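Glucan-binding protein C, GbpC (Streptococcus mutans UA159, PDB 5UQZ) probably binds glucan at the cell surface of the bacterium and mediates both sucrose-independent and sucrose-dependent adherence. Local coordinates at residues A[125-129]-A[156-161]; A[194-200]-A[310-316]; A[221-225]-A[237-241]; A[249-254]-A[299-304]. All coordinates share one frame; numbering follows the deposited sequence.

Contact 1: residues A[125-129]-A[156-161]; sequences KMKVG and YTLNSS
Leu-158 lays its isobutyl group against the side chains of Met-126 and Val-128, its CD2 packing 4.1 Å from Met-126 CB and 3.9 Å from Val-128 CG2. With CG anti to the backbone N (chi1 -177°), the leucine reaches straight across the gap, and the side chain of Val-128 meets it at about a right angle. Val-128 CG1 also meets Asn-159 O and its CG2 rests on Ser-160 CA, so a compact beta-branched residue suits a place wedged between a leucine and the backbone at Asn-159 and Ser-160. Met-126 is longer and flexible. Its chain bends at chi3, which turns CE toward the 156-161 backbone and sets it 3.7 Å from Tyr-156 CB, while the ring of Tyr-156 leads away and its OH bonds to Tyr-136. The two strands belong to different antiparallel sheets of the beta-supersandwich, 122-127 at the edge of a four-stranded sheet and 151-160 within the larger one. Residues 125-127 and 156-160 run 67° apart, and these apolar side chains fill the layer between the sheets together with Ile-182 and Ala-168. Where strand gives way to loop, Gly-129 N donates to Leu-158 O at 2.8 Å. At the backbone angles of Gly-129 a beta carbon would be jammed against Val-128 O, which calls for glycine. Water 1 extends the polar seam, donating to Lys-127 O and accepting from Leu-158 N.

Contact 2: residues A[194-200]-A[310-316]; sequences KISVTMQ and EPFTFTV
Six backbone hydrogen bonds tie 194-200 to 310-316, two each in the pairs Ile-195 with Val-316, Val-197 with Phe-314 and Met-199 with Phe-312; the one from Met-199 N to Phe-312 O is 2.8 Å long. This is regular antiparallel pairing inside the large sheet of the beta-supersandwich. On the face bearing Thr-198 and Thr-313, a non-hydrogen-bonded pair, the two OG1 atoms share a 2.8 Å hydrogen bond, and Asn-159 ND2 also binds Thr-198 OG1 and Ser-196 OG. Threonine fits here, offering a hydroxyl for this chain of bonds and a methyl for packing. Water 2 joins Lys-194 NZ to Thr-315 OG1. The other face is apolar and turns toward strands 180-184 and 325-329. There Phe-314, with CG between its backbone N and carbonyl carbon (chi1 68°), swings its ring over the neighbouring strand, and Val-197 CB sits 3.8 Å from the ring centroid in a CH-pi contact. Phe-312 turns likewise, and Met-199 CG lies over one face of its ring, 3.3 Å from Phe-312 CE2. The sulfur makes a Met-aromatic contact with each ring, oblique to Phe-312, while at the edge of the other ring and in its plane Met-199 SD lies 3.9 Å from Phe-314 CE2.

Contact 3: residues A[221-225]-A[237-241]; sequences SLSSL and EKVNL. With CA (calcium ion), chain B.
The calcium ion is gripped by both segments: Ser-224 supplies its carbonyl O at 2.4 Å and its OG at 2.5 Å, and Glu-237 supplies OE1 at 2.5 Å. Asn-226 and waters 4, 5, 6 and 7 complete the eight ligands. Ser-224 can chelate because OG stands beside its own carbonyl carbon (chi1 -173°), bringing hydroxyl and C=O together; OG is also hydrogen-bonded to Asp-285, which probably helps orient it toward the ion. Glutamate suits strand 233-240 here, since its chain, extended beyond CG, carries the carboxylate out to the ion. One oxygen alone binds the metal; OE2 instead is hydrogen-bonded to His-235, which probably helps to fix the rotation of the carboxylate. Water 3 donates to both Leu-225 O and Glu-237 O, joining the two backbones. Leu-225 CD2 meets Val-239 CG2 at 3.9 Å, the side chains crossing at about a right angle, and Leu-222 CD1 reaches Val-239 CG1 and Leu-241 CG. They pack the end of strand 233-240 and Leu-241 after it against the end of strand 219-222 and the loop that follows. Ser-224 O and Glu-237 OE1 lie only 2.9 Å apart, a closeness the shared cation pays for, so calcium probably stabilises this junction.

Contact 4: residues A[249-254]-A[299-304]; sequences IPGSSV and YYGAGA
The ring of Tyr-300 carries Ser-253 CB over one face, a CH-pi contact 4.2 Å from the centroid, and meets Gly-251 O at its edge; Phe-276 and Trp-284 add edge-to-face neighbours, and its OH bonds to Thr-275 N. Tyr-299 has Ile-249 CG2 and Ser-252 N near its plane at the edge. Its OH and Gly-251 O are joined through water 9. Both tyrosines thus border the type II beta turn running from Ile-249 to Ser-252. Gly-251 passes close beside the Tyr-299 ring, and glycine suits the positive phi it takes in this turn. Beyond it, Ser-253 clasps Tyr-300 O twice, through its N at 2.9 Å and its OG at 2.7 Å, the hydroxyl lying in the carbonyl plane. A chi1 of 67° tucks OG back over its own backbone, toward Tyr-300 O. Ser-252 OG donates to Ala-302 O at 2.7 Å and accepts from Val-254 N, closing an ST turn; serine suits the place because one hydroxyl serves both roles. Ile-249 provides the apolar packing, with CD1 4.1 Å from Ala-304 CB, while water 8 bridges Ile-249 N, Val-254 O and Ala-302 O. On the outer side Pro-250 and Tyr-299 touch the long helix 3-51. With two short serine hydroxyl bonds to carbonyls of 299-304, the loop is probably held in one shape in this largely buried setting.

Strands 151-160, 194-204, 312-319 and 233-240 are successive neighbours in the large sheet; they supply one segment each of contacts 1 and 3 and both of contact 2. Contact 1 touches contact 2 with Asn-159 N 2.7 Å from Ser-196 O, their centres 10 Å apart. Contact 2 passes to contact 3, centres 9 Å apart, where Thr-315 N lies 2.8 Å from Lys-238 O. Contact 3 leads to contact 4 by way of a smaller sheet, Leu-222 O lying 2.8 Å from Gly-303 N. Contact 3 holds the calcium; the side chain of Val-316 in contact 2 lies about 7 Å from the ion, and Gly-301 of contact 4 is also close to the site. Contacts 1 and 4 stand farthest apart, centres 28 Å from each other.

Contact 1: residues A[125-129]-A[156-161]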
loop_
_atom_site.group_PDB
_atom_site.type_symbol
_atom_site.label_atom_id
_atom_site.label_comp_id
_atom_site.label_asym_id
_atom_site.label_seq_id
_atom_site.Cartn_x
_atom_site.Cartn_y
_atom_site.Cartn_z
ATOM N N LYS A 125 0.854 -19.272 9.254
ATOM C CA LYS A 125 1.323 -18.477 10.375
ATOM C C LYS A 125 2.840 -18.435 10.323
ATOM O O LYS A 125 3.485 -19.465 10.164
ATOM C CB LYS A 125 0.875 -19.185 11.662
ATOM C CG LYS A 125 1.063 -18.463 12.954
ATOM C CD LYS A 125 1.058 -19.410 14.162
ATOM C CE LYS A 125 -0.207 -20.183 14.232
ATOM N NZ LYS A 125 -0.341 -20.866 15.571
ATOM N N MET A 126 3.394 -17.242 10.425
ATOM C CA MET A 126 4.831 -17.107 10.600
ATOM C C MET A 126 5.175 -17.072 12.078
ATOM O O MET A 126 4.355 -16.690 12.922
ATOM C CB MET A 126 5.330 -15.814 9.957
ATOM C CG MET A 126 5.345 -15.855 8.430
ATOM S SD MET A 126 5.960 -14.368 7.660
ATOM C CE MET A 126 7.718 -14.611 7.781
ATOM N N LYS A 127 6.395 -17.517 12.394
ATOM C CA LYS A 127 6.903 -17.590 13.754
ATOM C C LYS A 127 8.115 -16.669 13.855
ATOM O O LYS A 127 9.006 -16.692 12.981
ATOM C CB LYS A 127 7.310 -19.058 14.003
ATOM C CG LYS A 127 7.956 -19.269 15.362
ATOM C CD LYS A 127 8.130 -20.762 15.648
ATOM C CE LYS A 127 8.884 -20.961 16.952
ATOM N NZ LYS A 127 9.127 -22.395 17.240
ATOM N N VAL A 128 8.155 -15.872 14.912
ATOM C CA VAL A 128 9.254 -14.923 15.079
ATOM C C VAL A 128 10.591 -15.650 14.983
ATOM O O VAL A 128 10.802 -16.685 15.638
ATOM C CB VAL A 128 9.124 -14.192 16.422
ATOM C CG1 VAL A 128 10.449 -13.501 16.793
ATOM C CG2 VAL A 128 7.995 -13.169 16.363
ATOM N N GLY A 129 11.496 -15.105 14.160
ATOM C CA GLY A 129 12.863 -15.565 14.089
ATOM C C GLY A 129 13.117 -16.659 13.085
ATOM O O GLY A 129 14.275 -17.040 12.892
ATOM N N TYR A 156 11.538 -14.040 3.788
ATOM C CA TYR A 156 10.795 -13.248 4.762
ATOM C C TYR A 156 11.116 -13.771 6.154
ATOM O O TYR A 156 11.125 -14.993 6.385
ATOM C CB TYR A 156 9.260 -13.417 4.579
ATOM C CG TYR A 156 8.741 -13.102 3.206
ATOM C CD1 TYR A 156 8.657 -14.067 2.206
ATOM C CD2 TYR A 156 8.199 -11.860 2.949
ATOM C CE1 TYR A 156 8.060 -13.809 0.966
ATOM C CE2 TYR A 156 7.602 -11.570 1.699
ATOM C CZ TYR A 156 7.511 -12.551 0.729
ATOM O OH TYR A 156 6.937 -12.240 -0.474
ATOM N N THR A 157 11.302 -12.844 7.097
ATOM C CA THR A 157 11.521 -13.215 8.507
ATOM C C THR A 157 10.675 -12.292 9.379
ATOM O O THR A 157 10.826 -11.063 9.318
ATOM C CB THR A 157 12.987 -13.055 8.925
ATOM O OG1 THR A 157 13.790 -13.821 8.027
ATOM C CG2 THR A 157 13.200 -13.570 10.346
ATOM N N LEU A 158 9.834 -12.896 10.213
ATOM C CA LEU A 158 9.059 -12.112 11.181
ATOM C C LEU A 158 9.958 -11.815 12.385
ATOM O O LEU A 158 10.470 -12.750 13.010
ATOM C CB LEU A 158 7.850 -12.938 11.614
ATOM C CG LEU A 158 6.890 -12.227 12.589
ATOM C CD1 LEU A 158 6.151 -11.057 11.936
ATOM C CD2 LEU A 158 5.876 -13.228 13.146
ATOM N N ASN A 159 10.208 -10.539 12.674
ATOM C CA ASN A 159 11.111 -10.184 13.770
ATOM C C ASN A 159 10.360 -9.958 15.074
ATOM O O ASN A 159 10.941 -10.067 16.154
ATOM C CB ASN A 159 11.873 -8.890 13.451
ATOM C CG ASN A 159 12.652 -9.025 12.168
ATOM O OD1 ASN A 159 13.419 -10.003 11.998
ATOM N ND2 ASN A 159 12.438 -8.098 11.251
ATOM N N SER A 160 9.097 -9.582 15.008
ATOM C CA SER A 160 8.264 -9.301 16.179
ATOM C C SER A 160 6.808 -9.301 15.743
ATOM O O SER A 160 6.506 -9.144 14.543
ATOM C CB SER A 160 8.627 -7.975 16.838
ATOM O OG SER A 160 8.301 -6.854 15.993
ATOM N N SER A 161 5.918 -9.448 16.723
ATOM C CA SER A 161 4.476 -9.383 16.473
ATOM C C SER A 161 3.818 -8.460 17.500
ATOM O O SER A 161 4.400 -8.141 18.553
ATOM C CB SER A 161 3.869 -10.785 16.605
ATOM O OG SER A 161 2.497 -10.710 16.350
HETATM O O HOH W 1 9.404 -15.674 10.455
#

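Contact 2: residues A[194-200]-A[310-316]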
loop_
_atom_site.group_PDB
_atom_site.type_symbol
_atom_site.label_atom_id
_atom_site.label_comp_id
_atom_site.label_asym_id
_atom_site.label_seq_id
_atom_site.Cartn_x
_atom_site.Cartn_y
_atom_site.Cartn_z
ATOM N N LYS A 194 4.939 -4.091 17.556
ATOM C CA LYS A 194 4.808 -3.944 16.106
ATOM C C LYS A 194 4.938 -5.313 15.461
ATOM O O LYS A 194 5.588 -6.224 16.003
ATOM C CB LYS A 194 5.837 -2.993 15.545
ATOM C CG LYS A 194 7.206 -3.330 15.780
ATOM C CD LYS A 194 8.097 -2.064 15.534
ATOM C CE LYS A 194 9.552 -2.436 15.733
ATOM N NZ LYS A 194 10.473 -1.343 15.337
ATOM N N ILE A 195 4.366 -5.436 14.260
ATOM C CA ILE A 195 4.728 -6.505 13.350
ATOM C C ILE A 195 5.912 -5.970 12.540
ATOM O O ILE A 195 5.836 -4.867 11.961
ATOM C CB ILE A 195 3.548 -6.864 12.428
ATOM C CG1 ILE A 195 2.426 -7.531 13.232
ATOM C CG2 ILE A 195 3.994 -7.793 11.285
ATOM C CD1 ILE A 195 1.137 -7.747 12.448
ATOM N N SER A 196 6.992 -6.748 12.484
ATOM C CA SER A 196 8.208 -6.352 11.768
ATOM C C SER A 196 8.623 -7.526 10.897
ATOM O O SER A 196 8.729 -8.646 11.406
ATOM C CB SER A 196 9.317 -6.087 12.790
ATOM O OG SER A 196 10.548 -5.921 12.103
ATOM N N VAL A 197 8.857 -7.268 9.605
ATOM C CA VAL A 197 9.233 -8.343 8.667
ATOM C C VAL A 197 10.451 -7.861 7.875
ATOM O O VAL A 197 10.385 -6.829 7.200
ATOM C CB VAL A 197 8.072 -8.682 7.698
ATOM C CG1 VAL A 197 8.517 -9.741 6.668
ATOM C CG2 VAL A 197 6.862 -9.202 8.452
ATOM N N THR A 198 11.529 -8.641 7.916
ATOM C CA THR A 198 12.668 -8.398 7.053
ATOM C C THR A 198 12.519 -9.252 5.796
ATOM O O THR A 198 12.181 -10.439 5.865
ATOM C CB THR A 198 13.977 -8.751 7.782
ATOM O OG1 THR A 198 14.127 -7.901 8.915
ATOM C CG2 THR A 198 15.197 -8.595 6.878
ATOM N N MET A 199 12.777 -8.623 4.655
ATOM C CA MET A 199 12.645 -9.290 3.373
ATOM C C MET A 199 13.888 -9.059 2.541
ATOM O O MET A 199 14.573 -8.035 2.664
ATOM C CB MET A 199 11.411 -8.905 2.640
ATOM C CG MET A 199 10.870 -7.640 2.590
ATOM S SD MET A 199 9.085 -7.724 1.939
ATOM C CE MET A 199 9.383 -8.289 0.272
ATOM N N GLN A 200 14.105 -10.001 1.611
ATOM C CA GLN A 200 15.140 -9.820 0.602
ATOM C C GLN A 200 14.649 -10.456 -0.681
ATOM O O GLN A 200 14.180 -11.607 -0.661
ATOM C CB GLN A 200 16.479 -10.427 1.034
ATOM C CG GLN A 200 17.557 -10.123 0.041
ATOM C CD GLN A 200 18.950 -10.629 0.473
ATOM O OE1 GLN A 200 19.072 -11.453 1.382
ATOM N NE2 GLN A 200 19.978 -10.147 -0.201
ATOM N N GLU A 310 19.762 -5.927 -1.210
ATOM C CA GLU A 310 20.058 -6.172 0.190
ATOM C C GLU A 310 18.786 -6.141 1.029
ATOM O O GLU A 310 17.776 -5.548 0.630
ATOM C CB GLU A 310 21.039 -5.087 0.639
ATOM C CG GLU A 310 22.366 -5.190 -0.147
ATOM C CD GLU A 310 23.618 -5.083 0.702
ATOM O OE1 GLU A 310 23.593 -4.939 1.952
ATOM O OE2 GLU A 310 24.689 -5.129 0.078
ATOM N N PRO A 311 18.788 -6.766 2.197
ATOM C CA PRO A 311 17.520 -6.866 2.979
ATOM C C PRO A 311 16.998 -5.495 3.425
ATOM O O PRO A 311 17.750 -4.513 3.611
ATOM C CB PRO A 311 17.931 -7.704 4.199
ATOM C CG PRO A 311 19.118 -8.512 3.690
ATOM C CD PRO A 311 19.889 -7.581 2.766
ATOM N N PHE A 312 15.683 -5.459 3.597
ATOM C CA PHE A 312 15.003 -4.297 4.136
ATOM C C PHE A 312 13.889 -4.799 5.035
ATOM O O PHE A 312 13.512 -5.958 4.973
ATOM C CB PHE A 312 14.488 -3.380 3.001
ATOM C CG PHE A 312 13.573 -4.044 2.051
ATOM C CD1 PHE A 312 14.100 -4.772 0.969
ATOM C CD2 PHE A 312 12.189 -3.978 2.209
ATOM C CE1 PHE A 312 13.261 -5.431 0.057
ATOM C CE2 PHE A 312 11.360 -4.623 1.283
ATOM C CZ PHE A 312 11.901 -5.352 0.223
ATOM N N THR A 313 13.359 -3.913 5.882
ATOM C CA THR A 313 12.395 -4.348 6.896
ATOM C C THR A 313 11.207 -3.408 6.932
ATOM O O THR A 313 11.383 -2.194 7.048
ATOM C CB THR A 313 13.073 -4.352 8.272
ATOM O OG1 THR A 313 14.198 -5.233 8.228
ATOM C CG2 THR A 313 12.112 -4.807 9.373
ATOM N N PHE A 314 9.994 -3.941 6.870
ATOM C CA PHE A 314 8.817 -3.110 7.068
ATOM C C PHE A 314 8.227 -3.383 8.437
ATOM O O PHE A 314 8.355 -4.500 8.978
ATOM C CB PHE A 314 7.781 -3.287 5.963
ATOM C CG PHE A 314 7.078 -4.640 5.902
ATOM C CD1 PHE A 314 5.956 -4.872 6.716
ATOM C CD2 PHE A 314 7.473 -5.600 5.002
ATOM C CE1 PHE A 314 5.278 -6.079 6.642
ATOM C CE2 PHE A 314 6.771 -6.822 4.930
ATOM C CZ PHE A 314 5.666 -7.059 5.739
ATOM N N THR A 315 7.609 -2.350 9.012
ATOM C CA THR A 315 6.961 -2.507 10.300
ATOM C C THR A 315 5.616 -1.807 10.318
ATOM O O THR A 315 5.384 -0.827 9.596
ATOM C CB THR A 315 7.807 -2.012 11.514
ATOM O OG1 THR A 315 7.881 -0.591 11.498
ATOM C CG2 THR A 315 9.228 -2.556 11.478
ATOM N N VAL A 316 4.742 -2.287 11.187
ATOM C CA VAL A 316 3.460 -1.647 11.440
ATOM C C VAL A 316 3.139 -1.817 12.909
ATOM O O VAL A 316 3.273 -2.922 13.466
ATOM C CB VAL A 316 2.335 -2.183 10.512
ATOM C CG1 VAL A 316 2.186 -3.708 10.604
ATOM C CG2 VAL A 316 1.034 -1.476 10.787
HETATM O O HOH W 2 9.871 0.420 13.115
#

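Contact 3: residues A[221-225]-A[237-241]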
loop_
_atom_site.group_PDB
_atom_site.type_symbol
_atom_site.label_atom_id
_atom_site.label_comp_id
_atom_site.label_asym_id
_atom_site.label_seq_id
_atom_site.Cartn_x
_atom_site.Cartn_y
_atom_site.Cartn_z
ATOM N N SER A 221 8.759 0.368 -5.515
ATOM C CA SER A 221 7.762 1.141 -4.798
ATOM C C SER A 221 7.755 0.784 -3.321
ATOM O O SER A 221 7.936 -0.373 -2.937
ATOM C CB SER A 221 6.391 0.850 -5.395
ATOM O OG SER A 221 6.062 -0.519 -5.246
ATOM N N LEU A 222 7.479 1.784 -2.490
ATOM C CA LEU A 222 7.166 1.604 -1.075
ATOM C C LEU A 222 5.923 2.466 -0.839
ATOM O O LEU A 222 5.926 3.495 -0.134
ATOM C CB LEU A 222 8.355 2.035 -0.197
ATOM C CG LEU A 222 9.607 1.169 -0.444
ATOM C CD1 LEU A 222 10.837 1.757 0.195
ATOM C CD2 LEU A 222 9.412 -0.297 -0.016
ATOM N N SER A 223 4.826 2.038 -1.447
ATOM C CA SER A 223 3.587 2.788 -1.404
ATOM C C SER A 223 2.783 2.462 -0.151
ATOM O O SER A 223 3.095 1.545 0.613
ATOM C CB SER A 223 2.758 2.450 -2.633
ATOM O OG SER A 223 3.471 2.780 -3.823
ATOM N N SER A 224 1.724 3.252 0.063
ATOM C CA SER A 224 0.722 2.913 1.059
ATOM C C SER A 224 1.334 2.801 2.469
ATOM O O SER A 224 1.048 1.893 3.240
ATOM C CB SER A 224 -0.007 1.633 0.659
ATOM O OG SER A 224 -1.100 1.358 1.512
ATOM N N LEU A 225 2.131 3.815 2.851
ATOM C CA LEU A 225 2.689 3.860 4.206
ATOM C C LEU A 225 1.764 4.721 5.059
ATOM O O LEU A 225 2.035 5.904 5.342
ATOM C CB LEU A 225 4.129 4.344 4.200
ATOM C CG LEU A 225 5.106 3.428 3.426
ATOM C CD1 LEU A 225 6.496 4.012 3.466
ATOM C CD2 LEU A 225 5.108 1.998 3.927
ATOM N N GLU A 237 3.008 2.893 9.566
ATOM C CA GLU A 237 3.696 1.918 8.717
ATOM C C GLU A 237 5.028 2.518 8.297
ATOM O O GLU A 237 5.083 3.666 7.837
ATOM C CB GLU A 237 2.796 1.572 7.531
ATOM C CG GLU A 237 1.499 0.951 8.041
ATOM C CD GLU A 237 0.408 0.666 7.039
ATOM O OE1 GLU A 237 0.614 0.740 5.818
ATOM O OE2 GLU A 237 -0.708 0.317 7.539
ATOM N N LYS A 238 6.094 1.738 8.437
ATOM C CA LYS A 238 7.464 2.221 8.245
ATOM C C LYS A 238 8.282 1.209 7.469
ATOM O O LYS A 238 7.998 0.015 7.498
ATOM C CB LYS A 238 8.175 2.411 9.620
ATOM C CG LYS A 238 7.427 3.298 10.617
ATOM C CD LYS A 238 8.259 3.506 11.874
ATOM C CE LYS A 238 7.605 4.490 12.808
ATOM N NZ LYS A 238 8.330 4.553 14.096
ATOM N N VAL A 239 9.325 1.716 6.793
ATOM C CA VAL A 239 10.298 0.828 6.158
ATOM C C VAL A 239 11.704 1.254 6.559
ATOM O O VAL A 239 12.061 2.431 6.421
ATOM C CB VAL A 239 10.160 0.810 4.628
ATOM C CG1 VAL A 239 11.130 -0.248 4.037
ATOM C CG2 VAL A 239 8.741 0.518 4.243
ATOM N N ASN A 240 12.524 0.308 7.018
ATOM C CA ASN A 240 13.947 0.512 7.201
ATOM C C ASN A 240 14.616 -0.040 5.947
ATOM O O ASN A 240 14.558 -1.251 5.681
ATOM C CB ASN A 240 14.436 -0.207 8.451
ATOM C CG ASN A 240 15.895 0.083 8.732
ATOM O OD1 ASN A 240 16.712 0.191 7.810
ATOM N ND2 ASN A 240 16.241 0.248 10.023
ATOM N N LEU A 241 15.218 0.847 5.159
ATOM C CA LEU A 241 15.728 0.447 3.853
ATOM C C LEU A 241 17.071 -0.266 3.927
ATOM O O LEU A 241 17.506 -0.808 2.893
ATOM C CB LEU A 241 15.871 1.646 2.900
ATOM C CG LEU A 241 14.486 2.107 2.362
ATOM C CD1 LEU A 241 13.553 2.693 3.412
ATOM C CD2 LEU A 241 14.755 3.174 1.349
HETATM CA CA CA B . -0.775 0.495 3.788
HETATM O O HOH W 3 3.770 6.147 7.562
HETATM O O HOH W 4 -2.373 -0.113 5.699
HETATM O O HOH W 5 -3.139 0.335 3.127
HETATM O O HOH W 6 -1.737 -1.786 3.724
HETATM O O HOH W 7 0.947 -0.940 3.001
#

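Contact 4: residues A[249-254]-A[299-304]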
loop_
_atom_site.group_PDB
_atom_site.type_symbol
_atom_site.label_atom_id
_atom_site.label_comp_id
_atom_site.label_asym_id
_atom_site.label_seq_id
_atom_site.Cartn_x
_atom_site.Cartn_y
_atom_site.Cartn_z
ATOM N N ILE A 249 9.487 10.964 -2.911
ATOM C CA ILE A 249 8.443 11.257 -3.899
ATOM C C ILE A 249 7.950 12.684 -3.664
ATOM O O ILE A 249 7.548 13.005 -2.543
ATOM C CB ILE A 249 7.282 10.266 -3.794
ATOM C CG1 ILE A 249 7.759 8.797 -4.002
ATOM C CG2 ILE A 249 6.163 10.661 -4.772
ATOM C CD1 ILE A 249 8.255 8.519 -5.334
ATOM N N PRO A 250 8.041 13.580 -4.646
ATOM C CA PRO A 250 7.625 14.983 -4.405
ATOM C C PRO A 250 6.181 15.069 -3.948
ATOM O O PRO A 250 5.303 14.392 -4.479
ATOM C CB PRO A 250 7.790 15.660 -5.774
ATOM C CG PRO A 250 8.376 14.682 -6.626
ATOM C CD PRO A 250 8.481 13.325 -6.028
ATOM N N GLY A 251 5.949 15.894 -2.930
ATOM C CA GLY A 251 4.615 16.087 -2.378
ATOM C C GLY A 251 4.155 14.991 -1.456
ATOM O O GLY A 251 3.036 15.098 -0.929
ATOM N N SER A 252 4.926 13.936 -1.275
ATOM C CA SER A 252 4.483 12.854 -0.407
ATOM C C SER A 252 4.599 13.227 1.064
ATOM O O SER A 252 5.478 14.015 1.469
ATOM C CB SER A 252 5.341 11.627 -0.678
ATOM O OG SER A 252 4.965 10.604 0.217
ATOM N N SER A 253 3.717 12.630 1.882
ATOM C CA SER A 253 3.816 12.682 3.340
ATOM C C SER A 253 4.976 11.857 3.881
ATOM O O SER A 253 5.299 12.008 5.067
ATOM C CB SER A 253 2.498 12.169 3.922
ATOM O OG SER A 253 2.317 10.780 3.639
ATOM N N VAL A 254 5.585 10.993 3.055
ATOM C CA VAL A 254 6.589 10.045 3.518
ATOM C C VAL A 254 7.985 10.650 3.324
ATOM O O VAL A 254 8.332 11.118 2.230
ATOM C CB VAL A 254 6.464 8.729 2.728
ATOM C CG1 VAL A 254 7.629 7.790 3.013
ATOM C CG2 VAL A 254 5.127 8.110 3.038
ATOM N N TYR A 299 0.513 8.811 -4.649
ATOM C CA TYR A 299 1.849 9.306 -4.332
ATOM C C TYR A 299 1.908 9.905 -2.941
ATOM O O TYR A 299 2.967 9.914 -2.307
ATOM C CB TYR A 299 2.314 10.358 -5.377
ATOM C CG TYR A 299 1.678 11.710 -5.159
ATOM C CD1 TYR A 299 0.426 12.034 -5.696
ATOM C CD2 TYR A 299 2.296 12.652 -4.338
ATOM C CE1 TYR A 299 -0.188 13.257 -5.456
ATOM C CE2 TYR A 299 1.694 13.872 -4.078
ATOM C CZ TYR A 299 0.441 14.166 -4.640
ATOM O OH TYR A 299 -0.193 15.341 -4.410
ATOM N N TYR A 300 0.769 10.409 -2.448
ATOM C CA TYR A 300 0.804 11.137 -1.195
ATOM C C TYR A 300 1.227 10.250 -0.035
ATOM O O TYR A 300 1.753 10.762 0.962
ATOM C CB TYR A 300 -0.569 11.742 -0.933
ATOM C CG TYR A 300 -0.710 12.446 0.372
ATOM C CD1 TYR A 300 -0.002 13.636 0.652
ATOM C CD2 TYR A 300 -1.591 11.965 1.337
ATOM C CE1 TYR A 300 -0.130 14.264 1.881
ATOM C CE2 TYR A 300 -1.752 12.618 2.547
ATOM C CZ TYR A 300 -1.027 13.760 2.814
ATOM O OH TYR A 300 -1.181 14.400 4.040
ATOM N N GLY A 301 0.955 8.950 -0.115
ATOM C CA GLY A 301 1.324 8.038 0.945
ATOM C C GLY A 301 2.519 7.170 0.595
ATOM O O GLY A 301 2.721 6.141 1.254
ATOM N N ALA A 302 3.329 7.572 -0.378
ATOM C CA ALA A 302 4.311 6.654 -0.937
ATOM C C ALA A 302 5.751 7.135 -0.792
ATOM O O ALA A 302 6.050 8.334 -0.823
ATOM C CB ALA A 302 4.073 6.480 -2.425
ATOM N N GLY A 303 6.650 6.159 -0.682
ATOM C CA GLY A 303 8.067 6.342 -0.910
ATOM C C GLY A 303 8.510 5.422 -2.023
ATOM O O GLY A 303 7.711 4.722 -2.650
ATOM N N ALA A 304 9.809 5.374 -2.271
ATOM C CA ALA A 304 10.398 4.457 -3.224
ATOM C C ALA A 304 11.834 4.219 -2.821
ATOM O O ALA A 304 12.355 4.896 -1.932
ATOM C CB ALA A 304 10.360 5.034 -4.633
HETATM O O HOH W 8 8.434 9.855 -0.354
HETATM O O HOH W 9 0.957 16.585 -2.160
#